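Local atomic coordinates of uncharacterized protein Atu1656/AGR_C_3050 (Agrobacterium tumefaciens, PDB entry 2OJH), a protein that is of unknown function but folds as a six-bladed beta-propeller of the TolB family. Residues I199-V204 with S208-T213; Y188-S191 with Q196-I199; K33-W38 with L67-D72; S276-W279 with E285-Y288. All coordinates share one frame; numbering follows the deposited sequence.

Contact 1. Residues I199-V204 with S208-T213; sequences IWRVRV and SVERIT
W200, R201 and V202 pair with R211, E210 and V209 in antiparallel register, the two strand axes 4.7 Å apart and 161° from one another in direction, strand 209-211 being the outermost of a four-stranded propeller blade. R201 and E210 form the hydrogen-bonded pair, and their side chains leave on the same face of the sheet. Both are held between backbone N and carbonyl carbon at chi1 (65° for R201), which lays the extended chains side by side. NE and NH1 of R201 then both reach E210 OE2, each at 2.8 Å and from the same side of the carboxylate plane: a side-on salt bridge. The third nitrogen, NH2, turns to Y188 OH. On the other face R211 lies across W200; its CB sits 3.7 Å from the centroid of the six-membered ring, only 6° off the normal, and CG follows along the indole. The guanidinium end of R211 reaches past the ring to T213 O through NE, and to Q198 and D214 through NH2. Beyond R211 the ladder gives way: I199 O takes both I212 N (2.7 Å) and T213 N (3.0 Å), while T213 OG1 receives I199 N at 2.7 Å and is also bonded to D219. Besides its backbone bonds, the edge strand is thus held by a salt bridge on one face and by R211 over the indole on the other, consistent with a partly exposed position.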
loop_
_atom_site.group_PDB
_atom_site.type_symbol
_atom_site.label_atom_id
_atom_site.label_comp_id
_atom_site.label_asym_id
_atom_site.label_seq_id
_atom_site.Cartn_x
_atom_site.Cartn_y
_atom_site.Cartn_z
ATOM N N ILE A 199 -9.029 -10.672 -4.459
ATOM C CA ILE A 199 -8.820 -10.329 -3.052
ATOM C C ILE A 199 -9.185 -11.515 -2.172
ATOM O O ILE A 199 -10.239 -12.158 -2.351
ATOM C CB ILE A 199 -9.571 -9.034 -2.586
ATOM C CG1 ILE A 199 -9.345 -7.876 -3.571
ATOM C CG2 ILE A 199 -9.146 -8.686 -1.169
ATOM C CD1 ILE A 199 -7.905 -7.580 -3.878
ATOM N N TRP A 200 -8.268 -11.803 -1.248
ATOM C CA TRP A 200 -8.445 -12.838 -0.239
ATOM C C TRP A 200 -8.160 -12.200 1.123
ATOM O O TRP A 200 -7.626 -11.081 1.206
ATOM C CB TRP A 200 -7.479 -14.008 -0.484
ATOM C CG TRP A 200 -7.856 -14.898 -1.678
ATOM C CD1 TRP A 200 -7.755 -14.585 -3.011
ATOM C CD2 TRP A 200 -8.362 -16.219 -1.617
ATOM N NE1 TRP A 200 -8.182 -15.645 -3.795
ATOM C CE2 TRP A 200 -8.565 -16.662 -2.958
ATOM C CE3 TRP A 200 -8.678 -17.084 -0.562
ATOM C CZ2 TRP A 200 -9.065 -17.914 -3.256
ATOM C CZ3 TRP A 200 -9.187 -18.336 -0.864
ATOM C CH2 TRP A 200 -9.368 -18.746 -2.201
ATOM N N ARG A 201 -8.555 -12.885 2.187
ATOM C CA ARG A 201 -8.117 -12.489 3.511
ATOM C C ARG A 201 -7.693 -13.692 4.352
ATOM O O ARG A 201 -8.279 -14.752 4.251
ATOM C CB ARG A 201 -9.184 -11.640 4.218
ATOM C CG ARG A 201 -10.488 -12.356 4.530
ATOM C CD ARG A 201 -11.403 -11.448 5.339
ATOM N NE ARG A 201 -12.531 -12.184 5.889
ATOM C CZ ARG A 201 -13.512 -11.647 6.610
ATOM N NH1 ARG A 201 -14.487 -12.430 7.060
ATOM N NH2 ARG A 201 -13.522 -10.344 6.881
ATOM N N VAL A 202 -6.653 -13.506 5.170
ATOM C CA VAL A 202 -6.156 -14.562 6.046
ATOM C C VAL A 202 -6.200 -14.063 7.493
ATOM O O VAL A 202 -5.975 -12.872 7.739
ATOM C CB VAL A 202 -4.701 -15.015 5.647
ATOM C CG1 VAL A 202 -3.673 -13.861 5.772
ATOM C CG2 VAL A 202 -4.267 -16.244 6.452
ATOM N N ARG A 203 -6.489 -14.949 8.449
ATOM C CA ARG A 203 -6.456 -14.542 9.861
ATOM C C ARG A 203 -5.028 -14.177 10.255
ATOM O O ARG A 203 -4.077 -14.782 9.745
ATOM C CB ARG A 203 -6.943 -15.673 10.779
ATOM C CG ARG A 203 -8.407 -16.078 10.625
ATOM C CD ARG A 203 -9.372 -15.003 11.062
ATOM N NE ARG A 203 -8.915 -14.235 12.215
ATOM C CZ ARG A 203 -9.001 -14.646 13.471
ATOM N NH1 ARG A 203 -8.552 -13.863 14.443
ATOM N NH2 ARG A 203 -9.529 -15.830 13.758
ATOM N N VAL A 204 -4.853 -13.236 11.178
ATOM C CA VAL A 204 -3.486 -12.852 11.556
ATOM C C VAL A 204 -2.716 -14.030 12.137
ATOM O O VAL A 204 -1.496 -14.068 12.035
ATOM C CB VAL A 204 -3.382 -11.578 12.476
ATOM C CG1 VAL A 204 -4.039 -10.384 11.811
ATOM C CG2 VAL A 204 -3.971 -11.823 13.816
ATOM N N SER A 208 -7.010 -19.561 9.115
ATOM C CA SER A 208 -7.984 -19.657 8.053
ATOM C C SER A 208 -7.738 -18.548 7.044
ATOM O O SER A 208 -7.116 -17.521 7.346
ATOM C CB SER A 208 -9.425 -19.643 8.571
ATOM O OG SER A 208 -9.910 -18.332 8.774
ATOM N N VAL A 209 -8.216 -18.806 5.828
ATOM C CA VAL A 209 -8.080 -17.921 4.672
ATOM C C VAL A 209 -9.378 -18.062 3.866
ATOM O O VAL A 209 -10.009 -19.121 3.887
ATOM C CB VAL A 209 -6.827 -18.301 3.813
ATOM C CG1 VAL A 209 -6.961 -19.715 3.210
ATOM C CG2 VAL A 209 -6.537 -17.261 2.721
ATOM N N GLU A 210 -9.782 -17.004 3.172
ATOM C CA GLU A 210 -11.036 -17.023 2.387
ATOM C C GLU A 210 -11.071 -15.987 1.263
ATOM O O GLU A 210 -10.413 -14.953 1.340
ATOM C CB GLU A 210 -12.263 -16.886 3.293
ATOM C CG GLU A 210 -12.227 -15.669 4.161
ATOM C CD GLU A 210 -13.325 -15.660 5.227
ATOM O OE1 GLU A 210 -13.602 -16.707 5.858
ATOM O OE2 GLU A 210 -13.912 -14.596 5.440
ATOM N N ARG A 211 -11.839 -16.286 0.218
ATOM C CA ARG A 211 -11.872 -15.453 -0.967
ATOM C C ARG A 211 -12.834 -14.295 -0.740
ATOM O O ARG A 211 -13.945 -14.496 -0.228
ATOM C CB ARG A 211 -12.309 -16.273 -2.181
ATOM C CG ARG A 211 -12.083 -15.594 -3.506
ATOM C CD ARG A 211 -12.513 -16.497 -4.618
ATOM N NE ARG A 211 -12.403 -15.870 -5.930
ATOM C CZ ARG A 211 -12.628 -16.504 -7.078
ATOM N NH1 ARG A 211 -12.951 -17.800 -7.088
ATOM N NH2 ARG A 211 -12.522 -15.846 -8.228
ATOM N N ILE A 212 -12.420 -13.097 -1.152
ATOM C CA ILE A 212 -13.243 -11.897 -0.992
ATOM C C ILE A 212 -13.771 -11.296 -2.288
ATOM O O ILE A 212 -14.907 -10.814 -2.302
ATOM C CB ILE A 212 -12.504 -10.814 -0.190
ATOM C CG1 ILE A 212 -12.173 -11.343 1.218
ATOM C CG2 ILE A 212 -13.301 -9.493 -0.210
ATOM C CD1 ILE A 212 -13.357 -11.578 2.145
ATOM N N THR A 213 -12.977 -11.293 -3.360
ATOM C CA THR A 213 -13.544 -10.956 -4.683
ATOM C C THR A 213 -13.631 -12.177 -5.595
ATOM O O THR A 213 -12.820 -13.104 -5.507
ATOM C CB THR A 213 -12.792 -9.816 -5.407
ATOM O OG1 THR A 213 -11.427 -10.199 -5.658
ATOM C CG2 THR A 213 -12.810 -8.554 -4.586
#

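Contact 2. Residues Y188-S191 with Q196-I199; sequences YFNS and QMQI
S191 and Q198 make the backbone bonds: S191 N gives to Q198 O at 2.9 Å, and Q198 N returns to S191 O at 3.1 Å. Weaker CA-H...O contacts extend this pairing. N190 CA also approaches Q198 O, at 3.1 Å, and I199 CA lies 3.4 Å from F189 O. One further polar bond stays within 196-199, where Q198 folds its amide back and NE2 meets M197 O at 2.7 Å, almost straight at 172°. That fold-back leaves Q198 OE1 turned toward S215 N. Together these segments form the turn-proximal end of the hairpin between strands 186-191 and 198-203, the second and third strands of a four-stranded antiparallel blade in the propeller. The van der Waals contacts centre on M197, present as selenomethionine. Its chain, bent at chi2 and chi3, crosses the carboxamide of N190, with CG 3.6 Å from N190 ND2 and the methyl CE near both ND2 and OD1. Between them, SE packs 3.4 Å from the carbonyl carbon of S191. The amide of N190 is itself fixed from outside, since ND2 gives to D219 O in the next blade, and W220 touches both N190 and M197. An apolar contact lies at the other end: I199 CG2, trans to its own backbone N, meets the edge of the Y188 ring, 4.1 Å from CD2. I199 CD1 rests against N190 CB, and Y188 OH continues to M256 O.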
loop_
_atom_site.group_PDB
_atom_site.type_symbol
_atom_site.label_atom_id
_atom_site.label_comp_id
_atom_site.label_asym_id
_atom_site.label_seq_id
_atom_site.Cartn_x
_atom_site.Cartn_y
_atom_site.Cartn_z
ATOM N N TYR A 188 -5.896 -8.540 4.606
ATOM C CA TYR A 188 -6.432 -8.661 3.242
ATOM C C TYR A 188 -5.235 -8.587 2.298
ATOM O O TYR A 188 -4.233 -7.875 2.572
ATOM C CB TYR A 188 -7.408 -7.511 2.923
ATOM C CG TYR A 188 -8.778 -7.637 3.582
ATOM C CD1 TYR A 188 -8.942 -7.551 4.972
ATOM C CD2 TYR A 188 -9.924 -7.874 2.801
ATOM C CE1 TYR A 188 -10.234 -7.705 5.561
ATOM C CE2 TYR A 188 -11.185 -8.004 3.375
ATOM C CZ TYR A 188 -11.332 -7.920 4.744
ATOM O OH TYR A 188 -12.582 -8.059 5.269
ATOM N N PHE A 189 -5.315 -9.346 1.207
ATOM C CA PHE A 189 -4.208 -9.450 0.255
ATOM C C PHE A 189 -4.787 -9.929 -1.078
ATOM O O PHE A 189 -6.011 -10.152 -1.176
ATOM C CB PHE A 189 -3.109 -10.393 0.807
ATOM C CG PHE A 189 -3.534 -11.850 0.901
ATOM C CD1 PHE A 189 -4.278 -12.322 1.996
ATOM C CD2 PHE A 189 -3.189 -12.741 -0.109
ATOM C CE1 PHE A 189 -4.683 -13.645 2.066
ATOM C CE2 PHE A 189 -3.591 -14.096 -0.045
ATOM C CZ PHE A 189 -4.350 -14.542 1.050
ATOM N N ASN A 190 -3.957 -10.025 -2.118
ATOM C CA ASN A 190 -4.450 -10.658 -3.362
ATOM C C ASN A 190 -3.695 -11.930 -3.720
ATOM O O ASN A 190 -2.539 -12.109 -3.346
ATOM C CB ASN A 190 -4.536 -9.672 -4.560
ATOM C CG ASN A 190 -3.187 -9.073 -4.972
ATOM O OD1 ASN A 190 -2.201 -9.067 -4.229
ATOM N ND2 ASN A 190 -3.171 -8.503 -6.149
ATOM N N SER A 191 -4.350 -12.837 -4.441
ATOM C CA SER A 191 -3.708 -14.079 -4.742
ATOM C C SER A 191 -4.104 -14.484 -6.150
ATOM O O SER A 191 -5.252 -14.236 -6.577
ATOM C CB SER A 191 -4.160 -15.139 -3.725
ATOM O OG SER A 191 -3.550 -16.391 -3.972
ATOM N N GLN A 196 -6.577 -15.425 -11.853
ATOM C CA GLN A 196 -6.258 -14.008 -11.919
ATOM C C GLN A 196 -6.111 -13.492 -10.505
ATOM O O GLN A 196 -6.450 -14.191 -9.538
ATOM C CB GLN A 196 -7.312 -13.231 -12.726
ATOM C CG GLN A 196 -8.715 -13.275 -12.153
ATOM C CD GLN A 196 -9.813 -13.103 -13.202
ATOM O OE1 GLN A 196 -9.847 -13.811 -14.215
ATOM N NE2 GLN A 196 -10.727 -12.177 -12.948
HETATM N N MSE A 197 -5.563 -12.294 -10.354
HETATM C CA MSE A 197 -5.474 -11.734 -9.020
HETATM C C MSE A 197 -6.901 -11.444 -8.504
HETATM O O MSE A 197 -7.720 -10.841 -9.221
HETATM C CB MSE A 197 -4.623 -10.469 -9.003
HETATM C CG MSE A 197 -3.104 -10.700 -9.042
HETATM SE SE MSE A 197 -2.496 -11.898 -7.621
HETATM C CE MSE A 197 -0.794 -11.176 -7.035
ATOM N N GLN A 198 -7.202 -11.946 -7.301
ATOM C CA GLN A 198 -8.454 -11.704 -6.569
ATOM C C GLN A 198 -8.111 -11.361 -5.139
ATOM O O GLN A 198 -7.012 -11.738 -4.660
ATOM C CB GLN A 198 -9.307 -12.948 -6.547
ATOM C CG GLN A 198 -9.609 -13.482 -7.948
ATOM C CD GLN A 198 -10.693 -12.688 -8.661
ATOM O OE1 GLN A 198 -11.830 -13.118 -8.707
ATOM N NE2 GLN A 198 -10.339 -11.536 -9.220
ATOM N N ILE A 199 -9.029 -10.672 -4.459
ATOM C CA ILE A 199 -8.820 -10.329 -3.052
ATOM C C ILE A 199 -9.185 -11.515 -2.172
ATOM O O ILE A 199 -10.239 -12.158 -2.351
ATOM C CB ILE A 199 -9.571 -9.034 -2.586
ATOM C CG1 ILE A 199 -9.345 -7.876 -3.571
ATOM C CG2 ILE A 199 -9.146 -8.686 -1.169
ATOM C CD1 ILE A 199 -7.905 -7.580 -3.878
#

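Contact 3. Residues K33-W38 with L67-D72; sequences KMRVVW and LSLAGD
V37 and L69 touch where two neighbouring blades of the propeller meet: strand 33-40 is the outer edge of the sheet that also holds 22-28 and 285-291, and 63-68 is the third strand of the following blade. Strand 33-40 carries a classic beta bulge here, V37 and W38 both set opposite I24, and both side chains start out toward 67-72. At V37, CB splits into two methyls that straddle one methyl of L69. CG1 stands trans to the backbone N (chi1 -177°) and lies 3.8 Å from L69 CD2; CG2, beside the backbone N, comes to 3.9 Å from that same CD2. CG2 has a second neighbour, for the guanidinium of R35 spreads over it, its plane 4.1 Å away with the methyl beneath the centre. The valine and leucine side chains cross at about a right angle, and I26 of strand 22-28 packs against both, so a small apolar patch lies under the arginine. Farther along, W38 and L67 repeat the crossing, the leucine CD2 lying 3.8 Å from the indole CE3, with P75 against both residues. The polar link is peripheral and less certain. R35 is modelled in two conformations and touches a crystal neighbour; in the one described here its NH1 gives a long hydrogen bond to L69 O, 3.2 Å, with the oxygen near the guanidinium edge but tilted from its plane.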
loop_
_atom_site.group_PDB
_atom_site.type_symbol
_atom_site.label_atom_id
_atom_site.label_comp_id
_atom_site.label_asym_id
_atom_site.label_seq_id
_atom_site.Cartn_x
_atom_site.Cartn_y
_atom_site.Cartn_z
ATOM N N LYS A 33 -16.859 13.226 -3.183
ATOM C CA LYS A 33 -16.160 14.364 -3.774
ATOM C C LYS A 33 -14.657 14.081 -3.807
ATOM O O LYS A 33 -14.112 13.518 -2.847
ATOM C CB LYS A 33 -16.327 15.626 -2.917
ATOM C CG LYS A 33 -17.744 16.047 -2.568
ATOM C CD LYS A 33 -18.338 16.965 -3.581
ATOM C CE LYS A 33 -19.331 16.205 -4.442
ATOM N NZ LYS A 33 -20.567 17.017 -4.478
HETATM N N MSE A 34 -14.001 14.536 -4.877
HETATM C CA MSE A 34 -12.537 14.475 -4.985
HETATM C C MSE A 34 -11.881 15.848 -4.883
HETATM O O MSE A 34 -12.533 16.882 -5.086
HETATM C CB MSE A 34 -12.089 13.751 -6.275
HETATM C CG MSE A 34 -12.555 14.392 -7.588
HETATM SE SE MSE A 34 -11.163 14.139 -8.949
HETATM C CE MSE A 34 -9.754 15.160 -8.023
ATOM N N ARG A 35 -10.593 15.866 -4.562
ATOM C CA ARG A 35 -9.813 17.100 -4.586
ATOM C C ARG A 35 -8.395 16.814 -5.089
ATOM O O ARG A 35 -7.882 15.719 -4.869
ATOM C CB ARG A 35 -9.798 17.767 -3.202
ATOM C CG ARG A 35 -8.455 17.798 -2.467
ATOM C CD ARG A 35 -8.501 18.827 -1.351
ATOM N NE ARG A 35 -7.196 19.402 -1.021
ATOM C CZ ARG A 35 -6.547 19.200 0.123
ATOM N NH1 ARG A 35 -5.363 19.782 0.330
ATOM N NH2 ARG A 35 -7.070 18.417 1.060
ATOM N N VAL A 36 -7.781 17.806 -5.735
ATOM C CA VAL A 36 -6.403 17.710 -6.212
ATOM C C VAL A 36 -5.509 18.397 -5.172
ATOM O O VAL A 36 -5.658 19.602 -4.895
ATOM C CB VAL A 36 -6.259 18.395 -7.578
ATOM C CG1 VAL A 36 -4.797 18.416 -8.036
ATOM C CG2 VAL A 36 -7.172 17.732 -8.620
ATOM N N VAL A 37 -4.602 17.628 -4.583
ATOM C CA VAL A 37 -3.638 18.162 -3.633
ATOM C C VAL A 37 -2.461 18.809 -4.350
ATOM O O VAL A 37 -2.028 19.894 -3.977
ATOM C CB VAL A 37 -3.109 17.048 -2.712
ATOM C CG1 VAL A 37 -2.155 17.631 -1.673
ATOM C CG2 VAL A 37 -4.270 16.396 -2.015
ATOM N N TRP A 38 -1.934 18.138 -5.371
ATOM C CA TRP A 38 -0.724 18.611 -6.050
ATOM C C TRP A 38 -0.545 17.875 -7.369
ATOM O O TRP A 38 -0.735 16.655 -7.416
ATOM C CB TRP A 38 0.490 18.318 -5.164
ATOM C CG TRP A 38 1.738 18.990 -5.597
ATOM C CD1 TRP A 38 1.948 20.337 -5.722
ATOM C CD2 TRP A 38 2.966 18.353 -5.929
ATOM N NE1 TRP A 38 3.243 20.570 -6.138
ATOM C CE2 TRP A 38 3.891 19.371 -6.262
ATOM C CE3 TRP A 38 3.383 17.022 -5.966
ATOM C CZ2 TRP A 38 5.212 19.100 -6.632
ATOM C CZ3 TRP A 38 4.725 16.740 -6.334
ATOM C CH2 TRP A 38 5.609 17.782 -6.680
ATOM N N LEU A 67 4.018 15.704 1.908
ATOM C CA LEU A 67 3.239 16.785 1.293
ATOM C C LEU A 67 2.141 17.211 2.260
ATOM O O LEU A 67 1.217 16.425 2.525
ATOM C CB LEU A 67 2.607 16.323 -0.010
ATOM C CG LEU A 67 3.480 16.156 -1.255
ATOM C CD1 LEU A 67 4.517 15.011 -1.151
ATOM C CD2 LEU A 67 2.530 15.883 -2.404
ATOM N N SER A 68 2.266 18.422 2.803
ATOM C CA SER A 68 1.300 18.940 3.769
ATOM C C SER A 68 -0.067 19.183 3.143
ATOM O O SER A 68 -0.166 19.715 2.047
ATOM C CB SER A 68 1.808 20.230 4.401
ATOM O OG SER A 68 0.910 20.648 5.404
ATOM N N LEU A 69 -1.107 18.793 3.864
ATOM C CA LEU A 69 -2.493 18.954 3.399
ATOM C C LEU A 69 -3.100 20.330 3.713
ATOM O O LEU A 69 -4.159 20.671 3.193
ATOM C CB LEU A 69 -3.375 17.827 3.931
ATOM C CG LEU A 69 -3.073 16.481 3.249
ATOM C CD1 LEU A 69 -3.796 15.383 3.946
ATOM C CD2 LEU A 69 -3.446 16.502 1.760
ATOM N N ALA A 70 -2.422 21.108 4.548
ATOM C CA ALA A 70 -2.766 22.524 4.761
ATOM C C ALA A 70 -1.523 23.347 4.483
ATOM O O ALA A 70 -0.401 22.910 4.752
ATOM C CB ALA A 70 -3.235 22.755 6.168
ATOM N N GLY A 71 -1.707 24.538 3.937
ATOM C CA GLY A 71 -0.563 25.358 3.551
ATOM C C GLY A 71 0.168 24.719 2.385
ATOM O O GLY A 71 -0.459 24.120 1.513
ATOM N N ASP A 72 1.495 24.836 2.400
ATOM C CA ASP A 72 2.356 24.440 1.288
ATOM C C ASP A 72 2.382 22.935 1.040
ATOM O O ASP A 72 2.934 22.190 1.841
ATOM C CB ASP A 72 3.788 24.954 1.520
ATOM C CG ASP A 72 4.690 24.748 0.312
ATOM O OD1 ASP A 72 4.225 24.200 -0.717
ATOM O OD2 ASP A 72 5.871 25.143 0.395
#

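Contact 4. Residues S276-W279 with E285-Y288; sequences SPNW and EFAY
N278 ND2 gives the shortest polar bond here, 2.8 Å to A287 O, with the oxygen close to the amide plane. The same residue is bonded again through its backbone, where N278 O accepts A287 N at 2.9 Å, so side chain and main chain together clamp A287 from both its N-H and its carbonyl. The amide gets there because CG stands between the backbone N and the carbonyl carbon (chi1 59°), which lays the side chain alongside F286. The amide and phenyl planes are turned 45° from one another, and ND2 lies 3.6 Å from F286 CD1. W279 takes the next place. F286 presents its ring edge to the face of the indole in a T-shaped pair, centroids 5.5 Å apart, with CD2 leading toward CH2 at 4.0 Å. F286 CB also lies over the six-membered ring, a CH-pi contact at 4.2 Å from its centroid. E285 O approaches CE3 of the indole to 3.3 Å. The segment 276-279 runs into the Ser-Pro-Asp-Gly sequence, which recurs in this chain and marks the PD40 family of propeller repeats; after it the chain returns as strand 285-291. Among its neighbours, strand 285-291 is joined by backbone bonds to 22-28, the N-terminal strand, which is followed outward by 33-40 in the same blade. V232 of strand 230-237 packs against N278, W279 and F286, and H223 O accepts W279 NE1. From the next blade, W49 of strand 45-49 touches E285 and A287.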
loop_
_atom_site.group_PDB
_atom_site.type_symbol
_atom_site.label_atom_id
_atom_site.label_comp_id
_atom_site.label_asym_id
_atom_site.label_seq_id
_atom_site.Cartn_x
_atom_site.Cartn_y
_atom_site.Cartn_z
ATOM N N SER A 276 0.421 1.461 -1.272
ATOM C CA SER A 276 0.574 1.389 0.174
ATOM C C SER A 276 -0.695 1.889 0.905
ATOM O O SER A 276 -1.547 2.546 0.278
ATOM C CB SER A 276 1.779 2.216 0.594
ATOM O OG SER A 276 2.973 1.551 0.218
ATOM N N PRO A 277 -0.835 1.573 2.210
ATOM C CA PRO A 277 -2.055 1.953 2.943
ATOM C C PRO A 277 -2.370 3.435 2.807
ATOM O O PRO A 277 -1.540 4.284 3.172
ATOM C CB PRO A 277 -1.754 1.565 4.381
ATOM C CG PRO A 277 -0.726 0.478 4.301
ATOM C CD PRO A 277 0.105 0.801 3.054
ATOM N N ASN A 278 -3.531 3.756 2.219
ATOM C CA ASN A 278 -3.793 5.159 1.810
ATOM C C ASN A 278 -4.967 5.944 2.473
ATOM O O ASN A 278 -5.365 7.008 1.983
ATOM C CB ASN A 278 -3.982 5.169 0.305
ATOM C CG ASN A 278 -5.122 4.292 -0.122
ATOM O OD1 ASN A 278 -5.465 3.327 0.573
ATOM N ND2 ASN A 278 -5.747 4.637 -1.237
ATOM N N TRP A 279 -5.535 5.427 3.564
ATOM C CA TRP A 279 -6.747 6.020 4.134
ATOM C C TRP A 279 -6.357 7.116 5.082
ATOM O O TRP A 279 -5.364 6.991 5.841
ATOM C CB TRP A 279 -7.564 4.967 4.912
ATOM C CG TRP A 279 -8.335 3.993 4.037
ATOM C CD1 TRP A 279 -7.930 2.769 3.594
ATOM C CD2 TRP A 279 -9.634 4.215 3.487
ATOM N NE1 TRP A 279 -8.922 2.197 2.803
ATOM C CE2 TRP A 279 -9.986 3.064 2.751
ATOM C CE3 TRP A 279 -10.557 5.264 3.586
ATOM C CZ2 TRP A 279 -11.210 2.964 2.074
ATOM C CZ3 TRP A 279 -11.778 5.155 2.931
ATOM C CH2 TRP A 279 -12.085 4.027 2.183
ATOM N N GLU A 285 -11.936 9.217 3.748
ATOM C CA GLU A 285 -11.233 9.662 2.543
ATOM C C GLU A 285 -9.996 8.825 2.337
ATOM O O GLU A 285 -9.396 8.350 3.310
ATOM C CB GLU A 285 -10.799 11.132 2.660
ATOM C CG GLU A 285 -11.934 12.067 2.946
ATOM C CD GLU A 285 -11.531 13.531 3.039
ATOM O OE1 GLU A 285 -10.467 13.850 3.600
ATOM O OE2 GLU A 285 -12.336 14.356 2.582
ATOM N N PHE A 286 -9.622 8.633 1.078
ATOM C CA PHE A 286 -8.315 8.033 0.802
ATOM C C PHE A 286 -7.516 8.860 -0.216
ATOM O O PHE A 286 -8.110 9.559 -1.064
ATOM C CB PHE A 286 -8.494 6.567 0.363
ATOM C CG PHE A 286 -9.266 6.413 -0.909
ATOM C CD1 PHE A 286 -8.610 6.550 -2.116
ATOM C CD2 PHE A 286 -10.635 6.100 -0.896
ATOM C CE1 PHE A 286 -9.279 6.429 -3.310
ATOM C CE2 PHE A 286 -11.338 5.959 -2.101
ATOM C CZ PHE A 286 -10.671 6.118 -3.306
ATOM N N ALA A 287 -6.177 8.778 -0.137
ATOM C CA ALA A 287 -5.279 9.418 -1.086
ATOM C C ALA A 287 -4.893 8.415 -2.190
ATOM O O ALA A 287 -4.863 7.202 -1.952
ATOM C CB ALA A 287 -4.001 9.956 -0.347
ATOM N N TYR A 288 -4.643 8.937 -3.391
ATOM C CA TYR A 288 -4.274 8.132 -4.564
ATOM C C TYR A 288 -3.565 9.030 -5.596
ATOM O O TYR A 288 -3.603 10.268 -5.485
ATOM C CB TYR A 288 -5.514 7.435 -5.164
ATOM C CG TYR A 288 -6.513 8.405 -5.751
ATOM C CD1 TYR A 288 -7.420 9.089 -4.929
ATOM C CD2 TYR A 288 -6.536 8.665 -7.137
ATOM C CE1 TYR A 288 -8.322 10.024 -5.472
ATOM C CE2 TYR A 288 -7.422 9.591 -7.681
ATOM C CZ TYR A 288 -8.322 10.245 -6.842
ATOM O OH TYR A 288 -9.173 11.168 -7.360
#

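How the contacts relate
Contacts 1 and 2 build one blade: they share I199 and strand 198-203, their centres are 8 Å apart, and W200 N probably bonds to F189 O at 2.8 Å. Contacts 3 and 4 meet at the blade where the ends of the chain close the ring; their centres are 13 Å apart, and M34 SE packs 3.9 Å from Y288 OH. Contact 4 is the innermost, about 8 Å from the centre of the chain, whereas contacts 1 and 3 lie on opposite sides of it, 34 Å apart between centres. No active site is established; a bound acetate, probably from the crystallisation liquor, lies about 4 Å from M197 in contact 2.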